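Local coordinates for GTPase activator-like protein (Chaetomium thermophilum, PDB 5HIU) that probably stimulates GTP hydrolysis by a small GTPase as the fungal TSC2 protein, of which this chain is the N-terminal helical part, at residues Glu38-Ala43 and Lys66-Pro71; Asn76-Ser81 and His111-Cys116; Leu215-Leu220 and Arg228-Val233; Ser284-Leu289 and Gly330-Pro335; Asp291-Tyr296 and Arg313-Val318. One frame throughout, in Å; residues are numbered along the deposited sequence.

In the fold
The five contacts are spread along much of an elongated helical solenoid, from near its N-terminal end to helix 302-322 and the loop after it. Contacts 1 and 2, with centres about 10 Å apart, touch where the 66-71 loop packs on helix 75-89. Contact 3, between helices 204-219 and 224-240, sits about 28 Å from contact 2, centre to centre, and close to the middle of the chain. Contacts 4 and 5 share helix 281-294, their centres about 12 Å apart. Contacts 1, 2 and 3 come in series, each between elements close along the chain, and contact 5 falls within the span that contact 4 brings together, so neighbouring elements build up the rod.

Contact 1 (Glu38-Ala43 and Lys66-Pro71); sequences ERVLAA and KDMIHP
Arg-39 NH1 gives its hydrogen to Asp-67 OD1 at 2.6 Å in an almost straight bond (170°), the partner lying in the guanidinium plane. NH2 of the same arginine reaches the other oxygen, Asp-67 OD2, at 2.7 Å, a little tilted from that plane. The grip is therefore end-on and two-pronged: each nitrogen takes one oxygen, both oxygens use their syn lone pairs, and the guanidinium and carboxylate are nearly coplanar (16° apart). The arginine chain leaves helix 36-52 extended and bends at chi3 (73°), which brings the guanidinium up to the carboxylate. Arg-39 NE is taken by the backbone O of Leu-31, so a second bond helps to fix the rotation of the group. This joins a helix of the N-terminal alpha-solenoid to the loop between helices 59-65 and 75-89, with Leu-31 of helix 22-33 alongside. Met-68 covers one face of the guanidinium, crossing the arginine obliquely. Its CG lies 3.4 Å from Arg-39 NH1, while its SD comes within 3.8 Å of Arg-39 CZ. The methionine chain then turns at chi3, and its terminal CE meets Val-40 CG2 at 3.8 Å and Arg-39 CB at the same distance. Met-68 is buried, also touching Leu-31 and Ser-81, whereas the Asp-67 side of the contact faces solvent.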
# COMPACT_ATOMS: atom_id res chain seq x y z
N GLU A 38 -44.94 -7.57 -11.88
CA GLU A 38 -45.05 -9.02 -11.76
C GLU A 38 -43.66 -9.60 -11.81
O GLU A 38 -43.35 -10.53 -11.07
CB GLU A 38 -45.91 -9.60 -12.88
CG GLU A 38 -47.28 -8.95 -12.99
CD GLU A 38 -48.23 -9.66 -13.94
OE1 GLU A 38 -47.87 -9.81 -15.13
OE2 GLU A 38 -49.33 -10.04 -13.51
N ARG A 39 -42.82 -9.03 -12.68
CA ARG A 39 -41.44 -9.45 -12.85
C ARG A 39 -40.66 -9.27 -11.55
O ARG A 39 -39.87 -10.13 -11.17
CB ARG A 39 -40.75 -8.67 -13.97
CG ARG A 39 -41.43 -8.77 -15.33
CD ARG A 39 -40.61 -8.03 -16.37
NE ARG A 39 -39.40 -8.80 -16.68
CZ ARG A 39 -38.25 -8.29 -17.12
NH1 ARG A 39 -38.12 -6.98 -17.29
NH2 ARG A 39 -37.22 -9.10 -17.37
N VAL A 40 -40.92 -8.16 -10.87
CA VAL A 40 -40.26 -7.86 -9.62
C VAL A 40 -40.59 -8.94 -8.58
O VAL A 40 -39.70 -9.48 -7.91
CB VAL A 40 -40.65 -6.46 -9.11
CG1 VAL A 40 -40.13 -6.23 -7.69
CG2 VAL A 40 -40.08 -5.40 -10.04
N LEU A 41 -41.86 -9.26 -8.47
CA LEU A 41 -42.30 -10.28 -7.52
C LEU A 41 -41.74 -11.67 -7.89
O LEU A 41 -41.37 -12.45 -7.03
CB LEU A 41 -43.83 -10.31 -7.47
CG LEU A 41 -44.44 -11.28 -6.46
CD1 LEU A 41 -44.18 -10.78 -5.06
CD2 LEU A 41 -45.93 -11.46 -6.72
N ALA A 42 -41.71 -11.97 -9.19
CA ALA A 42 -41.16 -13.24 -9.67
C ALA A 42 -39.68 -13.32 -9.32
O ALA A 42 -39.20 -14.33 -8.78
CB ALA A 42 -41.34 -13.34 -11.18
N ALA A 43 -38.98 -12.23 -9.62
CA ALA A 43 -37.60 -12.09 -9.27
C ALA A 43 -37.38 -12.45 -7.81
O ALA A 43 -36.45 -13.19 -7.48
CB ALA A 43 -37.14 -10.66 -9.53
N LYS A 66 -31.87 -10.09 -16.56
CA LYS A 66 -30.74 -9.16 -16.71
C LYS A 66 -31.09 -7.74 -17.14
O LYS A 66 -30.41 -6.79 -16.75
CB LYS A 66 -29.66 -9.73 -17.63
CG LYS A 66 -30.10 -10.03 -19.05
CD LYS A 66 -29.10 -10.98 -19.69
CE LYS A 66 -29.54 -11.49 -21.04
NZ LYS A 66 -28.72 -10.90 -22.13
N ASP A 67 -32.16 -7.59 -17.91
CA ASP A 67 -32.63 -6.25 -18.33
C ASP A 67 -33.12 -5.39 -17.18
O ASP A 67 -33.03 -4.17 -17.25
CB ASP A 67 -33.73 -6.37 -19.38
CG ASP A 67 -34.99 -6.98 -18.82
OD1 ASP A 67 -35.82 -6.24 -18.27
OD2 ASP A 67 -35.14 -8.20 -18.92
N MET A 68 -33.63 -6.02 -16.11
CA MET A 68 -34.16 -5.29 -14.95
C MET A 68 -33.09 -4.51 -14.16
O MET A 68 -33.42 -3.63 -13.36
CB MET A 68 -34.88 -6.25 -14.00
CG MET A 68 -36.06 -6.97 -14.62
SD MET A 68 -36.80 -8.24 -13.57
CE MET A 68 -37.64 -7.20 -12.38
N ILE A 69 -31.82 -4.84 -14.38
CA ILE A 69 -30.66 -4.18 -13.79
C ILE A 69 -30.36 -2.86 -14.47
O ILE A 69 -29.61 -2.06 -13.96
CB ILE A 69 -29.43 -5.08 -13.96
CG1 ILE A 69 -29.62 -6.37 -13.18
CG2 ILE A 69 -28.14 -4.43 -13.53
CD1 ILE A 69 -30.01 -6.17 -11.75
N HIS A 70 -30.95 -2.61 -15.63
CA HIS A 70 -30.63 -1.43 -16.40
C HIS A 70 -30.95 -0.19 -15.57
O HIS A 70 -31.96 -0.18 -14.86
CB HIS A 70 -31.43 -1.43 -17.70
CG HIS A 70 -30.95 -0.43 -18.70
ND1 HIS A 70 -31.72 0.65 -19.09
CD2 HIS A 70 -29.80 -0.34 -19.40
CE1 HIS A 70 -31.05 1.36 -19.98
NE2 HIS A 70 -29.89 0.78 -20.19
N PRO A 71 -30.10 0.84 -15.64
CA PRO A 71 -30.31 2.00 -14.76
C PRO A 71 -31.61 2.77 -15.01
O PRO A 71 -32.03 3.53 -14.13
CB PRO A 71 -29.10 2.90 -15.03
CG PRO A 71 -28.13 2.06 -15.78
CD PRO A 71 -28.93 1.04 -16.52

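Contact 2 (Asn76-Ser81 and His111-Cys116)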
# COMPACT_ATOMS: atom_id res chain seq x y z
N ASN A 76 -36.57 -0.54 -6.96
CA ASN A 76 -37.18 -1.80 -6.55
C ASN A 76 -36.95 -2.91 -7.55
O ASN A 76 -36.83 -4.07 -7.17
CB ASN A 76 -38.67 -1.64 -6.33
CG ASN A 76 -39.42 -1.34 -7.61
OD1 ASN A 76 -38.88 -0.72 -8.52
ND2 ASN A 76 -40.67 -1.77 -7.69
N ALA A 77 -36.89 -2.56 -8.83
CA ALA A 77 -36.71 -3.55 -9.88
C ALA A 77 -35.25 -3.87 -10.16
O ALA A 77 -34.92 -4.99 -10.54
CB ALA A 77 -37.41 -3.10 -11.17
N ARG A 78 -34.38 -2.88 -10.02
CA ARG A 78 -32.97 -3.15 -10.24
C ARG A 78 -32.53 -3.99 -9.08
O ARG A 78 -31.90 -5.02 -9.26
CB ARG A 78 -32.14 -1.86 -10.32
CG ARG A 78 -32.48 -0.97 -11.51
CD ARG A 78 -31.43 0.11 -11.74
NE ARG A 78 -30.97 0.73 -10.50
CZ ARG A 78 -31.64 1.64 -9.79
NH1 ARG A 78 -32.85 2.04 -10.17
NH2 ARG A 78 -31.10 2.12 -8.68
N GLN A 79 -32.91 -3.56 -7.89
CA GLN A 79 -32.48 -4.21 -6.67
C GLN A 79 -32.90 -5.66 -6.62
O GLN A 79 -32.06 -6.54 -6.43
CB GLN A 79 -32.97 -3.43 -5.44
CG GLN A 79 -32.05 -2.25 -5.16
CD GLN A 79 -32.55 -1.27 -4.12
OE1 GLN A 79 -33.09 -1.66 -3.08
NE2 GLN A 79 -32.35 0.01 -4.39
N ALA A 80 -34.19 -5.93 -6.80
CA ALA A 80 -34.68 -7.31 -6.71
C ALA A 80 -34.04 -8.21 -7.78
O ALA A 80 -33.92 -9.42 -7.59
CB ALA A 80 -36.21 -7.35 -6.82
N SER A 81 -33.64 -7.61 -8.90
CA SER A 81 -32.95 -8.32 -9.96
C SER A 81 -31.50 -8.61 -9.60
O SER A 81 -31.01 -9.72 -9.82
CB SER A 81 -33.04 -7.51 -11.26
OG SER A 81 -32.48 -8.20 -12.37
N HIS A 111 -26.40 1.64 -12.31
CA HIS A 111 -26.71 2.82 -11.53
C HIS A 111 -25.67 2.99 -10.43
O HIS A 111 -25.26 2.02 -9.80
CB HIS A 111 -28.09 2.66 -10.90
CG HIS A 111 -28.78 3.96 -10.64
ND1 HIS A 111 -29.90 4.34 -11.34
CD2 HIS A 111 -28.51 4.95 -9.77
CE1 HIS A 111 -30.30 5.52 -10.89
NE2 HIS A 111 -29.47 5.91 -9.94
N SER A 112 -25.24 4.23 -10.21
CA SER A 112 -24.26 4.54 -9.18
C SER A 112 -24.66 3.94 -7.83
O SER A 112 -23.82 3.47 -7.08
CB SER A 112 -24.11 6.06 -9.07
OG SER A 112 -25.35 6.72 -9.28
N LYS A 113 -25.95 3.94 -7.55
CA LYS A 113 -26.48 3.41 -6.30
C LYS A 113 -26.33 1.90 -6.16
O LYS A 113 -26.40 1.38 -5.06
CB LYS A 113 -27.96 3.75 -6.17
CG LYS A 113 -28.27 5.24 -6.17
CD LYS A 113 -29.77 5.48 -6.31
CE LYS A 113 -30.54 4.88 -5.14
NZ LYS A 113 -31.83 5.59 -4.91
N ASP A 114 -26.11 1.20 -7.27
CA ASP A 114 -26.01 -0.26 -7.28
C ASP A 114 -24.59 -0.81 -7.16
O ASP A 114 -24.38 -2.01 -7.25
CB ASP A 114 -26.65 -0.81 -8.56
CG ASP A 114 -28.12 -0.50 -8.67
OD1 ASP A 114 -28.70 0.07 -7.73
OD2 ASP A 114 -28.69 -0.83 -9.72
N PHE A 115 -23.60 0.03 -6.95
CA PHE A 115 -22.24 -0.49 -6.94
C PHE A 115 -22.03 -1.63 -5.92
O PHE A 115 -21.28 -2.57 -6.17
CB PHE A 115 -21.26 0.66 -6.69
CG PHE A 115 -19.81 0.27 -6.81
CD1 PHE A 115 -19.26 -0.03 -8.04
CD2 PHE A 115 -19.00 0.21 -5.69
CE1 PHE A 115 -17.92 -0.37 -8.16
CE2 PHE A 115 -17.67 -0.12 -5.80
CZ PHE A 115 -17.13 -0.42 -7.03
N CYS A 116 -22.70 -1.57 -4.78
CA CYS A 116 -22.52 -2.59 -3.75
C CYS A 116 -22.90 -3.94 -4.36
O CYS A 116 -22.15 -4.91 -4.24
CB CYS A 116 -23.31 -2.26 -2.48
SG CYS A 116 -25.10 -2.10 -2.71
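Arg-78 leaves helix 75-89 toward the 111-116 segment, and its CB already lies 3.7 Å from Asp-114 OD2. Arg-78 CG stays 4.2 Å from Asp-114 OD2, and CD approaches the same oxygen at 3.5 Å, so the aliphatic stem curves round that one atom before the charged end is reached. A bend at chi3 (-42°) then turns the guanidinium flank toward Asp-114. NE donates to Asp-114 OD2 at 2.9 Å (155°), with the oxygen in the guanidinium plane. CZ faces the imidazole of His-111, 3.6 Å from its ND1. Here the guanidinium lies flat on the ring, their planes 21° apart and their centres separated by 4.1 Å, a guanidinium-imidazole stack in which NH2 lies over the ring toward its rim. NH2 also completes a side-on salt bridge by donating to Asp-114 OD1, a longer bond of 3.3 Å. The two oxygens are approached from their syn side but out of the carboxylate plane. Arg-78 NH2 has a further salt-bridge partner in Asp-75, which also pairs with Lys-113 NZ and probably eases the closeness of the two positive charges. NH1 is held by the backbone O of Asn-73, and Asp-114 OD2 accepts a second bond from Trp-82 NE1. The guanidinium is thus held by Asp-114 at its edge and His-111 on one face. This arginine-acid-aromatic cluster joins helix 75-89 to the 3-10 turn before helix 115-126, within the N-terminal alpha-solenoid.

Contact 3 (Leu215-Leu220 and Arg228-Val233); sequences LKICML and RACIHV
Cys-230 sits between Ile-217 and Cys-218, where two consecutive helices of the alpha-solenoid, 204-219 and 224-240, run antiparallel as a helical hairpin. Their backbones come close: the CA atoms of Cys-218 and Cys-230 are 6.8 Å apart, a distance made possible by the small cysteine side chains. The cross-contact is wholly apolar and made by three buried residues. Cys-230 points at the other helix and supplies two separate surfaces. Its SG lies against the isoleucine, 3.8 Å from Ile-217 CG2 and 4.2 Å from Ile-217 CB, so it rests on the beta-branch and not on the longer CG1 arm. Its CB, in turn, receives the sulfur of Cys-218. The torsion of Cys-218, with SG anti to the carbonyl carbon (chi1 -82°), lays that sulfur against Cys-230 CB and not against the other sulfur. Across the two segments there are no polar bonds; the backbone bonds run within each helix, as from Met-219 N to Leu-215 O and from His-232 N to Arg-228 O. Neighbouring helices close over the pair: Phe-188 of helix 179-198 touches Cys-230, while Val-254 of helix 245-261 covers Cys-218, placing the contact in the interior near the middle of the rod. Leu-227, about one turn before Cys-230 on helix 224-240, also touches Cys-218. The tightest approach is that of Cys-218 SG to Cys-230 CB at 3.5 Å, whereas the two sulfurs stay 4.2 Å apart, far too long for a disulfide.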
# COMPACT_ATOMS: atom_id res chain seq x y z
N LEU A 215 -1.24 4.34 -5.14
CA LEU A 215 -0.34 5.30 -4.55
C LEU A 215 -1.03 6.63 -4.42
O LEU A 215 -0.85 7.33 -3.43
CB LEU A 215 0.93 5.41 -5.37
CG LEU A 215 1.72 4.12 -5.45
CD1 LEU A 215 3.00 4.39 -6.20
CD2 LEU A 215 2.02 3.50 -4.08
N LYS A 216 -1.83 6.99 -5.42
CA LYS A 216 -2.69 8.18 -5.35
C LYS A 216 -3.44 8.12 -4.01
O LYS A 216 -3.28 8.97 -3.12
CB LYS A 216 -3.67 8.17 -6.52
CG LYS A 216 -4.21 9.52 -6.97
CD LYS A 216 -5.01 9.37 -8.27
CE LYS A 216 -4.62 10.45 -9.28
NZ LYS A 216 -5.51 10.49 -10.47
N ILE A 217 -4.21 7.06 -3.85
CA ILE A 217 -5.00 6.88 -2.65
C ILE A 217 -4.13 6.94 -1.39
O ILE A 217 -4.53 7.52 -0.39
CB ILE A 217 -5.78 5.57 -2.72
CG1 ILE A 217 -6.83 5.69 -3.84
CG2 ILE A 217 -6.45 5.25 -1.40
CD1 ILE A 217 -7.35 4.35 -4.30
N CYS A 218 -2.94 6.37 -1.46
CA CYS A 218 -2.00 6.45 -0.35
C CYS A 218 -1.68 7.88 0.04
O CYS A 218 -1.72 8.24 1.21
CB CYS A 218 -0.71 5.72 -0.70
SG CYS A 218 -0.81 3.93 -0.47
N MET A 219 -1.38 8.72 -0.93
CA MET A 219 -0.95 10.06 -0.62
C MET A 219 -2.08 11.02 -0.38
O MET A 219 -1.83 12.18 -0.09
CB MET A 219 -0.02 10.58 -1.73
CG MET A 219 1.25 9.76 -1.85
SD MET A 219 2.08 9.48 -0.26
CE MET A 219 2.55 11.19 0.06
N LEU A 220 -3.32 10.60 -0.51
CA LEU A 220 -4.41 11.51 -0.19
C LEU A 220 -5.58 10.70 0.23
O LEU A 220 -6.35 10.28 -0.59
CB LEU A 220 -4.75 12.44 -1.36
CG LEU A 220 -5.03 11.89 -2.76
CD1 LEU A 220 -6.52 11.68 -3.01
CD2 LEU A 220 -4.51 12.86 -3.80
N ARG A 228 -3.82 1.04 5.15
CA ARG A 228 -3.53 -0.32 5.54
C ARG A 228 -3.86 -1.18 4.34
O ARG A 228 -3.09 -2.05 3.95
CB ARG A 228 -4.35 -0.71 6.77
CG ARG A 228 -4.28 -2.18 7.13
CD ARG A 228 -5.09 -2.50 8.38
NE ARG A 228 -4.31 -2.34 9.60
CZ ARG A 228 -4.24 -1.23 10.33
NH1 ARG A 228 -4.91 -0.13 10.02
NH2 ARG A 228 -3.47 -1.23 11.42
N ALA A 229 -5.00 -0.88 3.73
CA ALA A 229 -5.51 -1.70 2.64
C ALA A 229 -4.59 -1.63 1.43
O ALA A 229 -4.27 -2.66 0.87
CB ALA A 229 -6.94 -1.28 2.27
N CYS A 230 -4.17 -0.42 1.04
CA CYS A 230 -3.25 -0.24 -0.07
C CYS A 230 -1.91 -0.90 0.14
O CYS A 230 -1.29 -1.37 -0.81
CB CYS A 230 -3.02 1.23 -0.35
SG CYS A 230 -4.51 2.03 -0.91
N ILE A 231 -1.43 -0.92 1.38
CA ILE A 231 -0.19 -1.61 1.68
C ILE A 231 -0.36 -3.09 1.42
O ILE A 231 0.52 -3.74 0.86
CB ILE A 231 0.25 -1.39 3.13
CG1 ILE A 231 0.75 0.03 3.31
CG2 ILE A 231 1.36 -2.35 3.54
CD1 ILE A 231 0.73 0.47 4.76
N HIS A 232 -1.48 -3.63 1.87
CA HIS A 232 -1.74 -5.05 1.66
C HIS A 232 -1.89 -5.36 0.18
O HIS A 232 -1.43 -6.40 -0.26
CB HIS A 232 -2.92 -5.52 2.52
CG HIS A 232 -2.65 -5.36 3.98
ND1 HIS A 232 -1.44 -5.74 4.55
CD2 HIS A 232 -3.37 -4.80 4.98
CE1 HIS A 232 -1.46 -5.44 5.84
NE2 HIS A 232 -2.62 -4.87 6.12
N VAL A 233 -2.43 -4.42 -0.61
CA VAL A 233 -2.51 -4.66 -2.04
C VAL A 233 -1.11 -4.77 -2.61
O VAL A 233 -0.82 -5.64 -3.41
CB VAL A 233 -3.35 -3.60 -2.76
CG1 VAL A 233 -3.04 -3.57 -4.25
CG2 VAL A 233 -4.81 -3.89 -2.54

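Contact 4 (Ser284-Leu289 and Gly330-Pro335)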
# COMPACT_ATOMS: atom_id res chain seq x y z
N SER A 284 18.16 -2.12 -6.43
CA SER A 284 17.52 -0.89 -6.92
C SER A 284 16.91 -0.08 -5.78
O SER A 284 17.02 1.15 -5.75
CB SER A 284 16.46 -1.24 -7.97
OG SER A 284 17.07 -1.80 -9.12
N THR A 285 16.31 -0.78 -4.81
CA THR A 285 15.72 -0.12 -3.64
C THR A 285 16.73 0.65 -2.81
O THR A 285 16.47 1.79 -2.40
CB THR A 285 15.03 -1.17 -2.75
OG1 THR A 285 14.15 -1.98 -3.55
CG2 THR A 285 14.25 -0.50 -1.62
N VAL A 286 17.89 0.04 -2.55
CA VAL A 286 18.96 0.72 -1.80
C VAL A 286 19.37 2.00 -2.53
O VAL A 286 19.46 3.08 -1.95
CB VAL A 286 20.19 -0.19 -1.63
CG1 VAL A 286 21.38 0.58 -1.10
CG2 VAL A 286 19.88 -1.34 -0.69
N ARG A 287 19.65 1.83 -3.82
CA ARG A 287 20.01 2.92 -4.73
C ARG A 287 18.98 4.05 -4.70
O ARG A 287 19.34 5.23 -4.62
CB ARG A 287 20.13 2.33 -6.13
CG ARG A 287 20.44 3.31 -7.25
CD ARG A 287 21.24 2.63 -8.36
NE ARG A 287 20.76 1.28 -8.63
CZ ARG A 287 19.91 0.94 -9.60
NH1 ARG A 287 19.42 1.85 -10.44
NH2 ARG A 287 19.55 -0.33 -9.74
N ILE A 288 17.70 3.66 -4.76
CA ILE A 288 16.57 4.60 -4.67
C ILE A 288 16.58 5.33 -3.35
O ILE A 288 16.48 6.55 -3.30
CB ILE A 288 15.21 3.87 -4.86
CG1 ILE A 288 15.02 3.47 -6.32
CG2 ILE A 288 14.03 4.72 -4.40
CD1 ILE A 288 13.99 2.39 -6.55
N LEU A 289 16.66 4.57 -2.27
CA LEU A 289 16.67 5.12 -0.91
C LEU A 289 17.82 6.10 -0.68
O LEU A 289 17.67 7.07 0.08
CB LEU A 289 16.81 3.98 0.11
CG LEU A 289 15.60 3.11 0.41
CD1 LEU A 289 16.05 1.87 1.15
CD2 LEU A 289 14.58 3.88 1.22
N GLY A 330 18.98 -12.17 3.80
CA GLY A 330 18.53 -12.01 2.42
C GLY A 330 18.51 -10.56 1.98
O GLY A 330 18.11 -10.27 0.86
N TYR A 331 18.95 -9.65 2.86
CA TYR A 331 18.81 -8.21 2.64
C TYR A 331 20.03 -7.64 1.93
O TYR A 331 21.14 -8.09 2.18
CB TYR A 331 18.59 -7.47 3.96
CG TYR A 331 17.29 -7.80 4.68
CD1 TYR A 331 17.19 -8.93 5.49
CD2 TYR A 331 16.18 -6.97 4.58
CE1 TYR A 331 16.01 -9.23 6.17
CE2 TYR A 331 14.99 -7.26 5.24
CZ TYR A 331 14.91 -8.40 6.04
OH TYR A 331 13.74 -8.70 6.71
N PRO A 332 19.82 -6.63 1.07
CA PRO A 332 20.92 -6.02 0.33
C PRO A 332 21.76 -5.14 1.24
O PRO A 332 21.22 -4.45 2.10
CB PRO A 332 20.20 -5.15 -0.70
CG PRO A 332 18.97 -4.70 -0.01
CD PRO A 332 18.59 -5.82 0.95
N GLN A 333 23.06 -5.15 1.03
CA GLN A 333 23.94 -4.31 1.82
C GLN A 333 23.97 -2.89 1.26
O GLN A 333 23.65 -2.66 0.11
CB GLN A 333 25.34 -4.92 1.91
CG GLN A 333 25.56 -5.81 3.14
CD GLN A 333 24.45 -6.84 3.35
OE1 GLN A 333 24.25 -7.71 2.51
NE2 GLN A 333 23.74 -6.74 4.47
N VAL A 334 24.36 -1.94 2.10
CA VAL A 334 24.43 -0.55 1.70
C VAL A 334 25.89 -0.09 1.67
O VAL A 334 26.67 -0.44 2.56
CB VAL A 334 23.65 0.33 2.68
CG1 VAL A 334 23.78 1.79 2.31
CG2 VAL A 334 22.18 -0.08 2.71
N PRO A 335 26.28 0.70 0.65
CA PRO A 335 27.65 1.23 0.62
C PRO A 335 27.88 2.30 1.67
O PRO A 335 27.12 3.26 1.77
CB PRO A 335 27.80 1.83 -0.78
CG PRO A 335 26.48 1.69 -1.47
CD PRO A 335 25.48 1.14 -0.51
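Val-286 is the single bump on helix 281-294 that meets the extended 330-335 loop, and its two methyls fit different parts of a shallow curved hollow. Pro-332, Val-334 and Pro-335 form its walls, with the backbone O of Gln-333 between them. CG2 of Val-286 presses on the first proline, 3.5 Å from Pro-332 CG and 3.8 Å from Pro-332 CB, the two side chains sliding past each other in opposite directions. With CG1 anti to the backbone N (chi1 169°), the two methyls straddle the loop, CG1 turned to the far end: it meets Val-334 CG2 at 3.9 Å and, more loosely, Pro-335 CD at 4.2 Å. Gln-333 O lies 4.1 Å from both Val-286 CG1 and CG2, facing the fork of the valine as the floor of the hollow, while the Gln-333 side chain starts out away from the helix. Leu-322 of helix 302-322 also touches Val-286. Pro-335 is the N-cap residue of helix 336-348, so the loop delivers the chain directly into the next helix of the solenoid. The chemistry is methyl against methyl and proline ring, a van der Waals fit round one buried valine with no directional polar bond, so the match is of shape.

Contact 5 (Asp291-Tyr296 and Arg313-Val318); sequences DFLRSY and RGALSV
Phe-292 and Ala-315 mark the closest backbone approach, 6.5 Å between their CA atoms, where helices 281-294 and 302-322 pass in broadly opposite directions. Ala-315 points at the other helix, and its small size permits this spacing. Its CB fits against the base of the phenylalanine, 3.8 Å from Phe-292 CB and equally far from Phe-292 CD2, so the methyl sits at the ring edge, near its plane, and not over a face. Phe-292 CG is anti to the carbonyl carbon (chi1 -61°), which carries the ring past the alanine toward helix 245-261, where it touches Gln-253. From the other flank Leu-293 CD2 reaches over Ala-315 CB at 4.2 Å. The same methyl presses tightly on the next residue, with Leu-293 CD2 and Leu-316 CD1 only 3.4 Å apart as the two leucines cross. Further partners complete the burial: Leu-293 packs on Val-312 and Leu-319, while Leu-316 also touches Glu-357 and Ile-358 of helix 352-366. All four contacting residues are buried. An alanine thus stands at the closest approach, between a phenylalanine and a leucine, where two successive, roughly antiparallel helices, 281-294 and 302-322, pack as a helical hairpin of the alpha-solenoid.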
# COMPACT_ATOMS: atom_id res chain seq x y z
N ASP A 291 19.36 7.72 -3.22
CA ASP A 291 18.98 8.82 -4.13
C ASP A 291 18.18 9.88 -3.38
O ASP A 291 18.38 11.06 -3.60
CB ASP A 291 18.14 8.33 -5.32
CG ASP A 291 18.97 7.74 -6.44
OD1 ASP A 291 20.21 7.93 -6.48
OD2 ASP A 291 18.37 7.07 -7.30
N PHE A 292 17.28 9.47 -2.48
CA PHE A 292 16.53 10.45 -1.71
C PHE A 292 17.49 11.34 -0.94
O PHE A 292 17.22 12.52 -0.74
CB PHE A 292 15.52 9.78 -0.79
CG PHE A 292 14.49 8.97 -1.53
CD1 PHE A 292 13.89 9.47 -2.69
CD2 PHE A 292 14.10 7.72 -1.06
CE1 PHE A 292 12.94 8.72 -3.36
CE2 PHE A 292 13.15 6.97 -1.74
CZ PHE A 292 12.57 7.47 -2.89
N LEU A 293 18.61 10.76 -0.54
CA LEU A 293 19.67 11.51 0.12
C LEU A 293 20.60 12.18 -0.89
O LEU A 293 20.83 13.39 -0.82
CB LEU A 293 20.46 10.57 1.04
CG LEU A 293 19.67 9.64 1.98
CD1 LEU A 293 20.61 8.75 2.79
CD2 LEU A 293 18.77 10.45 2.89
N ARG A 294 21.13 11.39 -1.84
CA ARG A 294 22.07 11.87 -2.87
C ARG A 294 21.43 12.89 -3.82
O ARG A 294 21.94 13.99 -3.95
CB ARG A 294 22.68 10.71 -3.66
N SER A 295 20.32 12.52 -4.47
CA SER A 295 19.48 13.47 -5.25
C SER A 295 19.25 14.81 -4.55
O SER A 295 19.17 15.84 -5.24
CB SER A 295 18.09 12.91 -5.57
OG SER A 295 18.12 11.53 -5.87
N TYR A 296 19.09 14.80 -3.22
CA TYR A 296 18.62 15.98 -2.50
C TYR A 296 19.33 17.26 -2.97
O TYR A 296 20.48 17.23 -3.42
CB TYR A 296 18.69 15.82 -0.96
CG TYR A 296 18.26 17.09 -0.24
CD1 TYR A 296 16.93 17.46 -0.20
CD2 TYR A 296 19.18 17.95 0.34
CE1 TYR A 296 16.52 18.65 0.40
CE2 TYR A 296 18.78 19.12 0.95
CZ TYR A 296 17.44 19.48 0.98
OH TYR A 296 17.03 20.68 1.58
N ARG A 313 13.35 11.99 5.04
CA ARG A 313 13.08 11.48 6.38
C ARG A 313 12.63 10.03 6.38
O ARG A 313 12.81 9.31 7.37
CB ARG A 313 11.97 12.27 7.05
CG ARG A 313 12.20 13.76 7.21
CD ARG A 313 11.06 14.34 8.01
NE ARG A 313 10.90 13.63 9.28
CZ ARG A 313 9.75 13.47 9.94
NH1 ARG A 313 8.61 13.96 9.46
NH2 ARG A 313 9.74 12.79 11.08
N GLY A 314 12.00 9.62 5.29
CA GLY A 314 11.49 8.27 5.18
C GLY A 314 12.64 7.34 4.91
O GLY A 314 12.79 6.33 5.59
N ALA A 315 13.44 7.71 3.90
CA ALA A 315 14.68 7.03 3.53
C ALA A 315 15.54 6.75 4.75
O ALA A 315 16.11 5.68 4.87
CB ALA A 315 15.47 7.86 2.53
N LEU A 316 15.64 7.73 5.64
CA LEU A 316 16.36 7.55 6.88
C LEU A 316 15.72 6.44 7.70
O LEU A 316 16.40 5.55 8.22
CB LEU A 316 16.35 8.85 7.70
CG LEU A 316 17.55 9.81 7.59
CD1 LEU A 316 18.12 9.95 6.19
CD2 LEU A 316 17.16 11.17 8.15
N SER A 317 14.41 6.51 7.84
CA SER A 317 13.67 5.57 8.65
C SER A 317 13.90 4.16 8.13
O SER A 317 14.19 3.23 8.90
CB SER A 317 12.17 5.92 8.57
OG SER A 317 11.44 5.30 9.61
N VAL A 318 13.77 4.01 6.82
CA VAL A 318 13.82 2.70 6.19
C VAL A 318 15.26 2.22 6.18
O VAL A 318 15.53 1.03 6.35
CB VAL A 318 13.22 2.73 4.76
CG1 VAL A 318 13.56 1.48 4.00
CG2 VAL A 318 11.71 2.89 4.83